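Local structure of invasion-associated protein B (Bartonella henselae, 3DTD) at residues Y29-I34 / M47-V52; V60-V65 / L148-N153; S73-V78 / I112-F117; V88-D93 / K129-A134; G95-E100 / K119-A124. The protein is of unknown molecular function but, as a member of the invasion-associated locus B family, is probably linked to the entry of the bacterium into host cells. One frame throughout, in Å; residues are numbered along the deposited sequence.

Contact 1. Residues Y29-I34 / M47-V52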
# COMPACT_ATOMS: atom_id res chain seq x y z
N TYR C 29 28.58 11.67 24.31
CA TYR C 29 29.36 12.68 24.99
C TYR C 29 29.11 14.02 24.33
O TYR C 29 29.69 14.32 23.29
CB TYR C 29 30.85 12.33 24.98
CG TYR C 29 31.15 11.07 25.76
CD1 TYR C 29 31.35 11.12 27.14
CD2 TYR C 29 31.22 9.83 25.13
CE1 TYR C 29 31.61 9.97 27.87
CE2 TYR C 29 31.48 8.67 25.84
CZ TYR C 29 31.67 8.75 27.21
OH TYR C 29 31.93 7.61 27.93
N GLY C 30 28.21 14.80 24.93
CA GLY C 30 27.76 16.05 24.37
C GLY C 30 27.01 15.79 23.08
O GLY C 30 25.96 15.14 23.09
N LEU C 31 27.57 16.27 21.98
CA LEU C 31 26.99 16.08 20.66
C LEU C 31 27.66 14.92 19.92
O LEU C 31 27.25 14.56 18.82
CB LEU C 31 27.07 17.37 19.84
CG LEU C 31 26.25 18.57 20.32
CD1 LEU C 31 26.57 19.80 19.49
CD2 LEU C 31 24.75 18.29 20.29
N TRP C 32 28.67 14.32 20.53
CA TRP C 32 29.44 13.25 19.90
C TRP C 32 29.03 11.86 20.37
O TRP C 32 28.65 11.68 21.53
CB TRP C 32 30.94 13.49 20.08
CG TRP C 32 31.45 14.53 19.16
CD1 TRP C 32 31.31 15.88 19.29
CD2 TRP C 32 32.16 14.32 17.93
NE1 TRP C 32 31.89 16.53 18.22
CE2 TRP C 32 32.42 15.59 17.37
CE3 TRP C 32 32.59 13.17 17.25
CZ2 TRP C 32 33.11 15.75 16.16
CZ3 TRP C 32 33.28 13.33 16.05
CH2 TRP C 32 33.53 14.61 15.52
N SER C 33 29.09 10.90 19.45
CA SER C 33 28.72 9.51 19.72
C SER C 33 29.90 8.56 19.57
O SER C 33 30.82 8.82 18.80
CB SER C 33 27.58 9.06 18.80
OG SER C 33 26.43 9.87 18.96
N ILE C 34 29.87 7.47 20.33
CA ILE C 34 30.90 6.42 20.25
C ILE C 34 30.27 5.04 20.06
O ILE C 34 29.38 4.63 20.82
CB ILE C 34 31.85 6.43 21.48
CG1 ILE C 34 32.73 7.68 21.48
CG2 ILE C 34 32.75 5.18 21.51
CD1 ILE C 34 33.49 7.89 22.74
N MET C 47 34.47 7.47 16.81
CA MET C 47 33.92 8.69 17.36
C MET C 47 33.21 9.38 16.22
O MET C 47 33.84 9.66 15.20
CB MET C 47 35.10 9.53 17.80
CG MET C 47 34.90 10.46 18.93
SD MET C 47 36.47 11.31 19.24
CE MET C 47 35.79 12.95 19.38
N HIS C 48 31.93 9.67 16.35
CA HIS C 48 31.19 10.21 15.21
C HIS C 48 30.13 11.26 15.52
O HIS C 48 29.63 11.35 16.63
CB HIS C 48 30.60 9.09 14.33
CG HIS C 48 29.65 8.19 15.06
ND1 HIS C 48 28.29 8.32 14.96
CD2 HIS C 48 29.87 7.15 15.89
CE1 HIS C 48 27.71 7.39 15.70
NE2 HIS C 48 28.65 6.67 16.27
N ARG C 49 29.81 12.05 14.49
CA ARG C 49 28.89 13.17 14.57
C ARG C 49 28.26 13.43 13.19
O ARG C 49 28.97 13.49 12.18
CB ARG C 49 29.64 14.42 15.06
CG ARG C 49 28.90 15.75 14.88
CD ARG C 49 28.11 16.10 16.12
NE ARG C 49 27.06 17.08 15.85
CZ ARG C 49 25.80 16.97 16.25
NH1 ARG C 49 25.40 15.94 16.98
NH2 ARG C 49 24.94 17.93 15.94
N GLN C 50 26.96 13.59 13.12
CA GLN C 50 26.39 14.10 11.92
C GLN C 50 25.64 15.36 12.13
O GLN C 50 25.16 15.62 13.17
CB GLN C 50 25.59 13.04 11.20
CG GLN C 50 24.39 12.62 11.86
CD GLN C 50 23.85 11.37 11.30
OE1 GLN C 50 22.79 10.96 11.66
NE2 GLN C 50 24.57 10.75 10.42
N GLU C 51 25.60 16.17 11.10
CA GLU C 51 24.87 17.43 11.11
C GLU C 51 23.72 17.38 10.11
O GLU C 51 23.86 16.87 9.00
CB GLU C 51 25.79 18.62 10.82
CG GLU C 51 27.07 18.69 11.66
CD GLU C 51 26.85 19.06 13.13
OE1 GLU C 51 25.73 19.45 13.52
OE2 GLU C 51 27.82 18.95 13.91
N VAL C 52 22.57 17.92 10.52
CA VAL C 52 21.36 17.90 9.71
C VAL C 52 20.87 19.32 9.40
O VAL C 52 21.25 20.27 10.08
CB VAL C 52 20.21 17.05 10.36
CG1 VAL C 52 20.67 15.62 10.63
CG2 VAL C 52 19.69 17.70 11.64

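Contact 2. Residues V60-V65 / L148-N153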
# COMPACT_ATOMS: atom_id res chain seq x y z
N VAL C 60 26.32 16.93 6.46
CA VAL C 60 27.73 16.69 6.75
C VAL C 60 27.88 15.68 7.91
O VAL C 60 27.08 15.69 8.84
CB VAL C 60 28.52 18.04 6.92
CG1 VAL C 60 27.86 18.95 7.91
CG2 VAL C 60 29.97 17.82 7.30
N ALA C 61 28.87 14.80 7.80
CA ALA C 61 29.14 13.78 8.82
C ALA C 61 30.65 13.64 9.04
O ALA C 61 31.45 13.92 8.15
CB ALA C 61 28.53 12.44 8.42
N MET C 62 31.03 13.24 10.25
CA MET C 62 32.43 13.04 10.59
C MET C 62 32.58 11.78 11.43
O MET C 62 31.85 11.60 12.39
CB MET C 62 32.99 14.26 11.33
CG MET C 62 34.43 14.10 11.82
SD MET C 62 35.27 15.63 12.25
CE MET C 62 35.59 16.25 10.61
N SER C 63 33.51 10.91 11.04
CA SER C 63 33.81 9.69 11.79
C SER C 63 35.31 9.58 12.00
O SER C 63 36.08 9.79 11.06
CB SER C 63 33.27 8.46 11.07
OG SER C 63 33.16 7.35 11.95
N VAL C 64 35.72 9.26 13.22
CA VAL C 64 37.11 9.40 13.65
C VAL C 64 37.56 8.26 14.57
O VAL C 64 36.81 7.81 15.44
CB VAL C 64 37.33 10.83 14.26
CG1 VAL C 64 38.06 10.82 15.59
CG2 VAL C 64 38.01 11.75 13.24
N VAL C 65 38.78 7.77 14.35
CA VAL C 65 39.41 6.76 15.21
C VAL C 65 40.72 7.27 15.81
O VAL C 65 41.36 8.17 15.26
CB VAL C 65 39.67 5.40 14.49
CG1 VAL C 65 38.37 4.71 14.14
CG2 VAL C 65 40.55 5.58 13.24
N LEU C 148 29.11 25.57 6.20
CA LEU C 148 29.07 24.24 6.80
C LEU C 148 30.12 24.08 7.90
O LEU C 148 31.20 24.66 7.83
CB LEU C 148 29.25 23.16 5.73
CG LEU C 148 28.06 22.43 5.10
CD1 LEU C 148 26.87 23.33 4.79
CD2 LEU C 148 28.54 21.73 3.85
N PHE C 149 29.79 23.27 8.91
CA PHE C 149 30.64 23.07 10.08
C PHE C 149 30.33 21.75 10.76
O PHE C 149 29.29 21.13 10.49
CB PHE C 149 30.50 24.23 11.09
CG PHE C 149 29.07 24.58 11.42
CD1 PHE C 149 28.37 23.87 12.39
CD2 PHE C 149 28.43 25.62 10.74
CE1 PHE C 149 27.05 24.19 12.67
CE2 PHE C 149 27.12 25.94 11.02
CZ PHE C 149 26.43 25.22 11.98
N VAL C 150 31.23 21.32 11.64
CA VAL C 150 30.97 20.24 12.57
C VAL C 150 31.06 20.84 13.98
O VAL C 150 32.05 21.50 14.31
CB VAL C 150 31.97 19.06 12.40
CG1 VAL C 150 31.70 17.95 13.41
CG2 VAL C 150 31.88 18.49 10.98
N GLN C 151 30.03 20.64 14.79
CA GLN C 151 30.01 21.15 16.16
C GLN C 151 30.88 20.27 17.05
O GLN C 151 30.81 19.04 16.98
CB GLN C 151 28.59 21.21 16.70
CG GLN C 151 27.66 22.13 15.94
CD GLN C 151 26.26 22.14 16.50
OE1 GLN C 151 25.96 22.88 17.44
NE2 GLN C 151 25.38 21.33 15.92
N LEU C 152 31.70 20.90 17.88
CA LEU C 152 32.74 20.20 18.65
C LEU C 152 32.41 19.98 20.13
O LEU C 152 33.26 19.52 20.88
CB LEU C 152 34.09 20.92 18.50
CG LEU C 152 34.68 21.05 17.09
CD1 LEU C 152 35.88 21.99 17.11
CD2 LEU C 152 35.06 19.68 16.49
N ASN C 153 31.19 20.31 20.55
CA ASN C 153 30.77 20.09 21.94
C ASN C 153 30.75 18.61 22.29
O ASN C 153 29.95 17.84 21.76
CB ASN C 153 29.41 20.73 22.22
CG ASN C 153 29.00 20.61 23.69
OD1 ASN C 153 28.25 19.72 24.06
ND2 ASN C 153 29.53 21.50 24.52

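Contact 3. Residues S73-V78 / I112-F117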
# COMPACT_ATOMS: atom_id res chain seq x y z
N SER C 73 42.54 9.99 13.03
CA SER C 73 42.22 9.99 11.60
C SER C 73 40.82 9.46 11.31
O SER C 73 40.20 8.82 12.15
CB SER C 73 43.27 9.20 10.80
OG SER C 73 43.11 7.80 10.98
N GLY C 74 40.32 9.73 10.10
CA GLY C 74 39.05 9.17 9.67
C GLY C 74 38.50 9.84 8.42
O GLY C 74 39.25 10.19 7.51
N ASN C 75 37.18 10.02 8.39
CA ASN C 75 36.50 10.54 7.21
C ASN C 75 35.46 11.61 7.49
O ASN C 75 34.71 11.53 8.46
CB ASN C 75 35.85 9.40 6.41
CG ASN C 75 36.88 8.51 5.73
OD1 ASN C 75 37.68 8.97 4.92
ND2 ASN C 75 36.86 7.23 6.07
N LEU C 76 35.44 12.60 6.61
CA LEU C 76 34.42 13.63 6.60
C LEU C 76 33.52 13.38 5.39
O LEU C 76 34.01 13.18 4.28
CB LEU C 76 35.08 15.00 6.53
CG LEU C 76 34.25 16.28 6.37
CD1 LEU C 76 33.50 16.60 7.64
CD2 LEU C 76 35.17 17.43 6.00
N THR C 77 32.21 13.38 5.61
CA THR C 77 31.24 13.25 4.52
C THR C 77 30.64 14.62 4.23
O THR C 77 30.10 15.25 5.12
CB THR C 77 30.13 12.23 4.85
OG1 THR C 77 30.71 10.99 5.27
CG2 THR C 77 29.24 11.98 3.64
N VAL C 78 30.78 15.07 2.98
CA VAL C 78 30.29 16.39 2.55
C VAL C 78 29.18 16.19 1.49
O VAL C 78 29.03 15.08 0.97
CB VAL C 78 31.45 17.32 2.05
CG1 VAL C 78 32.47 17.59 3.16
CG2 VAL C 78 32.14 16.76 0.81
N ILE C 112 33.32 11.74 0.20
CA ILE C 112 34.18 11.36 1.31
C ILE C 112 35.52 12.10 1.28
O ILE C 112 36.24 12.06 0.28
CB ILE C 112 34.41 9.81 1.35
CG1 ILE C 112 33.08 9.04 1.26
CG2 ILE C 112 35.22 9.40 2.58
CD1 ILE C 112 32.07 9.32 2.39
N VAL C 113 35.81 12.79 2.39
CA VAL C 113 37.04 13.55 2.57
C VAL C 113 37.86 12.91 3.70
O VAL C 113 37.47 12.99 4.86
CB VAL C 113 36.73 15.03 2.93
CG1 VAL C 113 38.01 15.84 3.05
CG2 VAL C 113 35.80 15.67 1.91
N PRO C 114 38.99 12.26 3.36
CA PRO C 114 39.87 11.70 4.39
C PRO C 114 40.57 12.80 5.19
O PRO C 114 41.00 13.80 4.62
CB PRO C 114 40.90 10.90 3.59
CG PRO C 114 40.37 10.80 2.22
CD PRO C 114 39.50 11.99 2.01
N ILE C 115 40.67 12.60 6.50
CA ILE C 115 41.25 13.58 7.40
C ILE C 115 42.24 12.92 8.35
O ILE C 115 41.99 11.83 8.85
CB ILE C 115 40.16 14.35 8.19
CG1 ILE C 115 38.98 13.41 8.51
CG2 ILE C 115 39.67 15.54 7.39
CD1 ILE C 115 38.14 13.80 9.70
N VAL C 116 43.37 13.59 8.56
CA VAL C 116 44.37 13.17 9.55
C VAL C 116 44.71 14.39 10.40
O VAL C 116 45.07 15.44 9.88
CB VAL C 116 45.65 12.60 8.87
CG1 VAL C 116 46.75 12.35 9.90
CG2 VAL C 116 45.35 11.31 8.12
N PHE C 117 44.56 14.25 11.72
CA PHE C 117 44.85 15.34 12.66
C PHE C 117 46.12 15.06 13.46
O PHE C 117 46.21 14.03 14.13
CB PHE C 117 43.68 15.54 13.62
CG PHE C 117 42.36 15.81 12.94
CD1 PHE C 117 41.27 14.99 13.19
CD2 PHE C 117 42.21 16.88 12.07
CE1 PHE C 117 40.04 15.23 12.57
CE2 PHE C 117 40.99 17.13 11.46
CZ PHE C 117 39.91 16.31 11.71

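Contact 4. Residues V88-D93 / K129-A134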
# COMPACT_ATOMS: atom_id res chain seq x y z
N VAL C 88 39.12 20.98 0.10
CA VAL C 88 38.24 21.19 1.24
C VAL C 88 39.11 21.68 2.40
O VAL C 88 40.05 21.00 2.82
CB VAL C 88 37.46 19.90 1.63
CG1 VAL C 88 36.65 20.11 2.92
CG2 VAL C 88 36.54 19.45 0.49
N ARG C 89 38.79 22.88 2.89
CA ARG C 89 39.55 23.54 3.95
C ARG C 89 38.87 23.32 5.30
O ARG C 89 37.67 23.55 5.45
CB ARG C 89 39.67 25.03 3.63
CG ARG C 89 40.49 25.86 4.61
CD ARG C 89 40.49 27.32 4.19
NE ARG C 89 41.25 28.17 5.10
CZ ARG C 89 40.72 28.91 6.07
NH1 ARG C 89 39.40 28.91 6.27
NH2 ARG C 89 41.50 29.65 6.84
N LEU C 90 39.66 22.87 6.28
CA LEU C 90 39.18 22.63 7.64
C LEU C 90 39.86 23.59 8.61
O LEU C 90 41.09 23.68 8.65
CB LEU C 90 39.45 21.19 8.07
CG LEU C 90 38.50 20.07 7.61
CD1 LEU C 90 38.81 19.59 6.20
CD2 LEU C 90 38.58 18.91 8.58
N GLN C 91 39.06 24.30 9.40
CA GLN C 91 39.58 25.28 10.36
C GLN C 91 38.83 25.22 11.68
O GLN C 91 37.60 25.27 11.71
CB GLN C 91 39.50 26.69 9.77
CG GLN C 91 40.17 27.77 10.61
CD GLN C 91 39.95 29.17 10.08
OE1 GLN C 91 39.00 29.43 9.33
NE2 GLN C 91 40.82 30.09 10.47
N VAL C 92 39.56 25.11 12.78
CA VAL C 92 38.95 25.18 14.10
C VAL C 92 38.67 26.64 14.43
O VAL C 92 39.59 27.43 14.68
CB VAL C 92 39.82 24.55 15.21
CG1 VAL C 92 39.00 24.38 16.47
CG2 VAL C 92 40.39 23.22 14.77
N ASP C 93 37.38 26.98 14.38
CA ASP C 93 36.87 28.34 14.59
C ASP C 93 37.56 29.37 13.68
O ASP C 93 37.45 29.28 12.46
CB ASP C 93 36.92 28.73 16.08
CG ASP C 93 36.07 27.82 16.95
OD1 ASP C 93 34.86 27.66 16.67
OD2 ASP C 93 36.61 27.28 17.93
N LYS C 129 34.97 25.22 19.33
CA LYS C 129 33.50 25.13 19.33
C LYS C 129 32.95 24.60 18.01
O LYS C 129 32.04 23.76 17.99
CB LYS C 129 32.88 26.48 19.67
CG LYS C 129 32.54 26.64 21.16
CD LYS C 129 32.64 28.09 21.64
CE LYS C 129 34.05 28.41 22.10
NZ LYS C 129 34.14 29.77 22.71
N HIS C 130 33.50 25.07 16.90
CA HIS C 130 33.12 24.66 15.56
C HIS C 130 34.31 24.27 14.74
O HIS C 130 35.31 24.89 14.78
CB HIS C 130 32.46 25.80 14.82
CG HIS C 130 31.03 25.99 15.18
ND1 HIS C 130 30.13 26.58 14.34
CD2 HIS C 130 30.35 25.67 16.29
CE1 HIS C 130 28.95 26.59 14.91
NE2 HIS C 130 29.06 26.06 16.10
N LEU C 131 34.18 23.23 13.97
CA LEU C 131 35.13 22.94 12.92
C LEU C 131 34.54 23.42 11.61
O LEU C 131 33.65 22.78 11.05
CB LEU C 131 35.46 21.45 12.86
CG LEU C 131 36.43 20.99 11.76
CD1 LEU C 131 37.80 21.65 11.89
CD2 LEU C 131 36.57 19.50 11.81
N LYS C 132 35.01 24.57 11.14
CA LYS C 132 34.47 25.22 9.95
C LYS C 132 34.99 24.58 8.67
O LYS C 132 36.18 24.29 8.55
CB LYS C 132 34.79 26.72 9.96
CG LYS C 132 34.04 27.52 11.02
CD LYS C 132 34.33 29.00 10.90
CE LYS C 132 33.61 29.80 11.98
NZ LYS C 132 33.91 31.26 11.89
N LEU C 133 34.08 24.36 7.73
CA LEU C 133 34.44 23.79 6.43
C LEU C 133 34.32 24.82 5.31
O LEU C 133 33.40 25.64 5.31
CB LEU C 133 33.57 22.57 6.10
CG LEU C 133 33.64 21.20 6.79
CD1 LEU C 133 34.80 21.03 7.78
CD2 LEU C 133 32.33 20.89 7.48
N ALA C 134 35.26 24.78 4.38
CA ALA C 134 35.25 25.64 3.20
C ALA C 134 35.53 24.83 1.94
O ALA C 134 36.54 24.11 1.86
CB ALA C 134 36.26 26.77 3.35

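Contact 5. Residues G95-E100 / K119-A124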
# COMPACT_ATOMS: atom_id res chain seq x y z
N GLY C 95 40.99 30.36 14.33
CA GLY C 95 42.41 30.29 14.66
C GLY C 95 43.31 29.75 13.56
O GLY C 95 42.90 29.60 12.42
N LYS C 96 44.55 29.43 13.94
CA LYS C 96 45.60 29.06 13.00
C LYS C 96 45.66 27.58 12.65
O LYS C 96 46.50 27.15 11.86
CB LYS C 96 46.97 29.51 13.54
CG LYS C 96 47.22 31.02 13.49
CD LYS C 96 48.58 31.35 14.08
CE LYS C 96 48.90 32.82 13.97
NZ LYS C 96 50.22 33.13 14.59
N ALA C 97 44.77 26.78 13.25
CA ALA C 97 44.68 25.36 12.92
C ALA C 97 43.93 25.16 11.61
O ALA C 97 42.71 24.99 11.60
CB ALA C 97 44.03 24.58 14.05
N VAL C 98 44.68 25.20 10.51
CA VAL C 98 44.10 25.05 9.17
C VAL C 98 44.65 23.80 8.47
O VAL C 98 45.87 23.62 8.36
CB VAL C 98 44.31 26.33 8.29
CG1 VAL C 98 43.82 26.11 6.87
CG2 VAL C 98 43.58 27.52 8.90
N ILE C 99 43.74 22.93 8.03
CA ILE C 99 44.06 21.76 7.22
C ILE C 99 43.44 21.92 5.84
O ILE C 99 42.28 22.32 5.71
CB ILE C 99 43.58 20.45 7.91
CG1 ILE C 99 44.66 19.93 8.86
CG2 ILE C 99 43.24 19.34 6.90
CD1 ILE C 99 44.19 18.74 9.67
N GLU C 100 44.21 21.62 4.80
CA GLU C 100 43.67 21.57 3.45
C GLU C 100 43.82 20.17 2.87
O GLU C 100 44.92 19.64 2.77
CB GLU C 100 44.34 22.62 2.56
CG GLU C 100 43.35 23.40 1.72
CD GLU C 100 43.96 24.59 1.03
OE1 GLU C 100 43.53 25.72 1.32
OE2 GLU C 100 44.88 24.39 0.19
N LYS C 119 48.94 16.15 16.60
CA LYS C 119 48.80 16.46 18.03
C LYS C 119 48.32 17.89 18.30
O LYS C 119 47.51 18.11 19.20
CB LYS C 119 50.13 16.23 18.77
CG LYS C 119 50.84 14.91 18.47
CD LYS C 119 50.27 13.75 19.27
CE LYS C 119 51.02 12.46 18.96
NZ LYS C 119 50.45 11.28 19.66
N ASN C 120 48.83 18.84 17.52
CA ASN C 120 48.48 20.25 17.66
C ASN C 120 47.06 20.56 17.20
O ASN C 120 46.38 21.40 17.80
CB ASN C 120 49.49 21.13 16.92
CG ASN C 120 50.93 20.84 17.31
OD1 ASN C 120 51.81 20.73 16.44
ND2 ASN C 120 51.19 20.70 18.61
N TYR C 121 46.62 19.89 16.14
CA TYR C 121 45.27 20.08 15.61
C TYR C 121 44.23 19.42 16.53
O TYR C 121 43.14 19.96 16.72
CB TYR C 121 45.15 19.53 14.19
CG TYR C 121 44.07 20.21 13.37
CD1 TYR C 121 42.72 19.88 13.53
CD2 TYR C 121 44.39 21.19 12.43
CE1 TYR C 121 41.74 20.49 12.78
CE2 TYR C 121 43.40 21.81 11.68
CZ TYR C 121 42.08 21.46 11.87
OH TYR C 121 41.10 22.07 11.13
N VAL C 122 44.59 18.26 17.08
CA VAL C 122 43.78 17.57 18.08
C VAL C 122 43.54 18.46 19.30
O VAL C 122 42.40 18.59 19.75
CB VAL C 122 44.44 16.21 18.50
CG1 VAL C 122 43.81 15.66 19.76
CG2 VAL C 122 44.33 15.20 17.37
N ALA C 123 44.60 19.11 19.80
CA ALA C 123 44.51 20.07 20.90
C ALA C 123 43.60 21.27 20.60
O ALA C 123 42.91 21.76 21.50
CB ALA C 123 45.91 20.54 21.31
N ALA C 124 43.60 21.72 19.35
CA ALA C 124 42.73 22.81 18.90
C ALA C 124 41.28 22.37 18.84
O ALA C 124 40.38 23.15 19.19
CB ALA C 124 43.19 23.33 17.54

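Contact 1. Residues Y29-I34 / M47-V52
Two backbone bonds join Ser-33 and His-48, an antiparallel hydrogen-bonded pair in the hairpin of strands 32-39 and 42-52. Ser-33 N gives to His-48 O, and His-48 N gives to Ser-33 O at 2.8 Å.

CH-pi contacts occur at Trp-32 and at His-48. The Trp-32 indole lies between a CH2 group and an S-methyl. Arg-49 CB sits over the centre of its six-membered ring, 3.6 Å from the centroid. Met-47 CE covers the opposite face, nearer the rim, in a Met-aromatic contact. The indole NE1 bonds to Gln-151 O. Ser-33 CB lies over one face of the His-48 imidazole, 3.8 Å from the centroid. His-48 NE2 bonds to Asn-35 OD1.

Polar side-chain bonds gather on Arg-49. Its chain bends at chi2 (93°), which turns the guanidinium back to the turn at 29-32. NH1 reaches Leu-31 O at 3.0 Å, on a lone pair in the carbonyl plane, while Leu-31 CB rests over one guanidinium face. NE and NH2 grip Glu-51 side-on in a salt bridge, with NE to OE2 at 2.8 Å.

Glu-51 is buried, and its carboxylate meets Arg-49 and also Gln-151 N, which probably favours its ionised form.

Contact 2. Residues V60-V65 / L148-N153
Val-60 and Val-150 meet through methyl groups, with Val-60 CG2 4.2 Å from Val-150 CG2. The two side chains run aslant to each other. Met-62 brings a second apolar contact to the same methyl. Its chain leaves the strand with CG anti to the backbone N (chi1 176°), then turns at chi3 (-75°), and CE ends 4.3 Å from Val-150 CG2. That one branch of Val-150 therefore touches both Val-60 and Met-62. Leu-148 adds a looser contact at the start of segment 148-153: its CG is 4.5 Å from Val-60 CG1.

Here the two antiparallel sheets pack face to face, consistent with a beta sandwich of the E-set kind. Strand 58-66 belongs to the larger sheet and strand 144-151 to the smaller one. The axes of the short strand segments come within 7.7 Å, at 56° to each other, and Val-60, Met-62 and Val-150 point into the interface.

Contact with the backbone is slight. Val-60 CG1 lies 3.7 Å from Phe-149 O, and no hydrogen bond crosses between the segments. Phe-149 itself points away from strand 58-66, and its ring stacks on His-130.

Further apolar residues surround the methyl groups. Leu-76 touches both Val-60 and Met-62 within the larger sheet. From the smaller sheet, Leu-133 packs on Val-60 and Leu-131 on Met-62. Leu-25 of a second subunit also packs on Val-60.

Contact 3. Residues S73-V78 / I112-F117
Leu-76 and Val-113 lie side by side and point the same way, to the buried face of the sheet, with Leu-76 CB 4.0 Å from Val-113 CB. Val-78 meets the same valine at about a right angle. Its CG2 is 4.0 Å from Val-113 CG2. Ile-115 is on this face too. Its CG1 stands between the backbone N and the carbonyl carbon (chi1 35°), which folds the branch back over the neighbouring strand. CG1 then lies 3.4 Å from Gly-74 O, across from a residue with no side chain.

The other face carries Ser-73, Asn-75, Thr-77, Ile-112, Pro-114 and Val-116. Asn-75 slants across Ile-112, and its OD1 comes 3.4 Å from Ile-112 CG2. Thr-77 runs alongside Ile-112, with OG1 3.6 Å from CD1. Ser-73 CB meets Val-116 CG2, while its OG bonds to Asn-67 ND2.

Four backbone bonds set this register. Gly-74 and Ile-115 exchange one pair, and Leu-76 and Val-113 the other; Leu-76 N to Val-113 O is 2.7 Å. Pro-114 has no N-H to give, and it falls opposite Asn-75 in a non-hydrogen-bonded pair.

Val-88 and Leu-90 of the smaller sheet pack on Val-113 and Ile-115. One apolar face turned to a second sheet and one mixed, partly exposed face are as expected of a sheet in a beta sandwich.

Contact 4. Residues V88-D93 / K129-A134
Asp-93 takes two backbone N-H groups with its carboxylate, one on each oxygen. Lys-129 N reaches OD2 at 3.0 Å, on the syn lone pair. His-130 N reaches OD1 at 2.9 Å, also on the syn side but 33° out of the carboxylate plane. Asp-93 CG stands beside its own backbone N (chi1 -61°), which brings the carboxylate round to the start of strand 130-136. Asp-93 N gives a further bond to His-130 O, so the residue is tied by both main chain and side chain. The carboxylate probably remains ionised with two donors on it.

The strands then pair in regular antiparallel fashion. Arg-89 with Ala-134 and Gln-91 with Lys-132 are the hydrogen-bonded pairs; Lys-132 N to Gln-91 O is 2.7 Å. These strands are the middle two of the four-stranded sheet. Strand 98-101 flanks 88-92, and 144-151 flanks 130-136.

Leucines fill the face turned to the larger sheet. Leu-90 and Leu-133 lie side by side, with Leu-90 CG 3.8 Å from Leu-133 CD1. Leu-90 CD2 meets Leu-131 CD2 at the same distance, the two chains crossing at a slant. Leu-131 CD1 also reaches Val-92 CG2.

On the other face Arg-89 CB touches Ala-134 CB. Arg-89 is extended from CG to NE, and its NH1 meets Gln-91 OE1 from above the amide plane at 3.1 Å. Gln-91 NE2 bonds to Gly-95 O. Further out, Leu-152 packs on Leu-131 and Val-92. Val-92 also touches Leu-125 of helix 119-127.

Contact 5. Residues G95-E100 / K119-A124
Ala-97 CA and Tyr-121 CA, the nearest backbone positions, are 6.0 Å apart, where an inverse gamma turn centred on Ala-97 leads towards strand 98-101 and faces the first turns of helix 119-127.

Tyr-121 carries most of the contact. Its CG is anti to the backbone N (chi1 -153°), and the ring extends from the helix to the other segment. Ile-99 lies over one ring face. Its CD1 is 3.8 Å from the ring centroid, 15° off the normal and offset toward the rim. This is a CH-pi contact. Ile-99 CG1 also comes close, 3.6 Å from Tyr-121 CE2. The two side chains cross at a slant.

Ala-97 meets the same part of the ring. Its CB is 3.7 Å from Tyr-121 CE2. Its carbonyl is closer still, with O 3.3 Å from CE2, and approaches the ring obliquely. One turn further along the helix, Ala-124 CB touches Ala-97 CB at 3.8 Å. The small methyl of Ala-97 is thus shared between Tyr-121 and Ala-124. The contact is apolar in the main.

The helix begins directly after strand 110-117, and Asp-118 OD1 takes a bond from Tyr-121 N. Phe-117 packs on Ile-99, and its ring meets that of Tyr-121 with planes about 15° apart. Tyr-121 OH makes a weak hydrogen bond to Leu-90 O. Val-92 of the same strand, 88-92, touches both Tyr-121 and Ala-124. The helix thus packs against the edge strand 98-101 and its neighbour 88-92.

From the N terminus, contact 1 closes a short hairpin before any other contact opens. Contact 2 then opens on strand 58-66 and closes only at 148-153, so it spans the other three. Contact 3 pairs strand 72-78 with 110-117 inside that loop. Contact 4 starts before contact 3 has closed, and the two cross; contact 3 and contact 5 cross as well. Contact 5 is nested within contact 4. Contacts 1 and 3 build the larger sheet and contact 4 the smaller one. Contact 2 packs the sheets together, and contact 5 adds helix 119-127 at the edge of the smaller sheet.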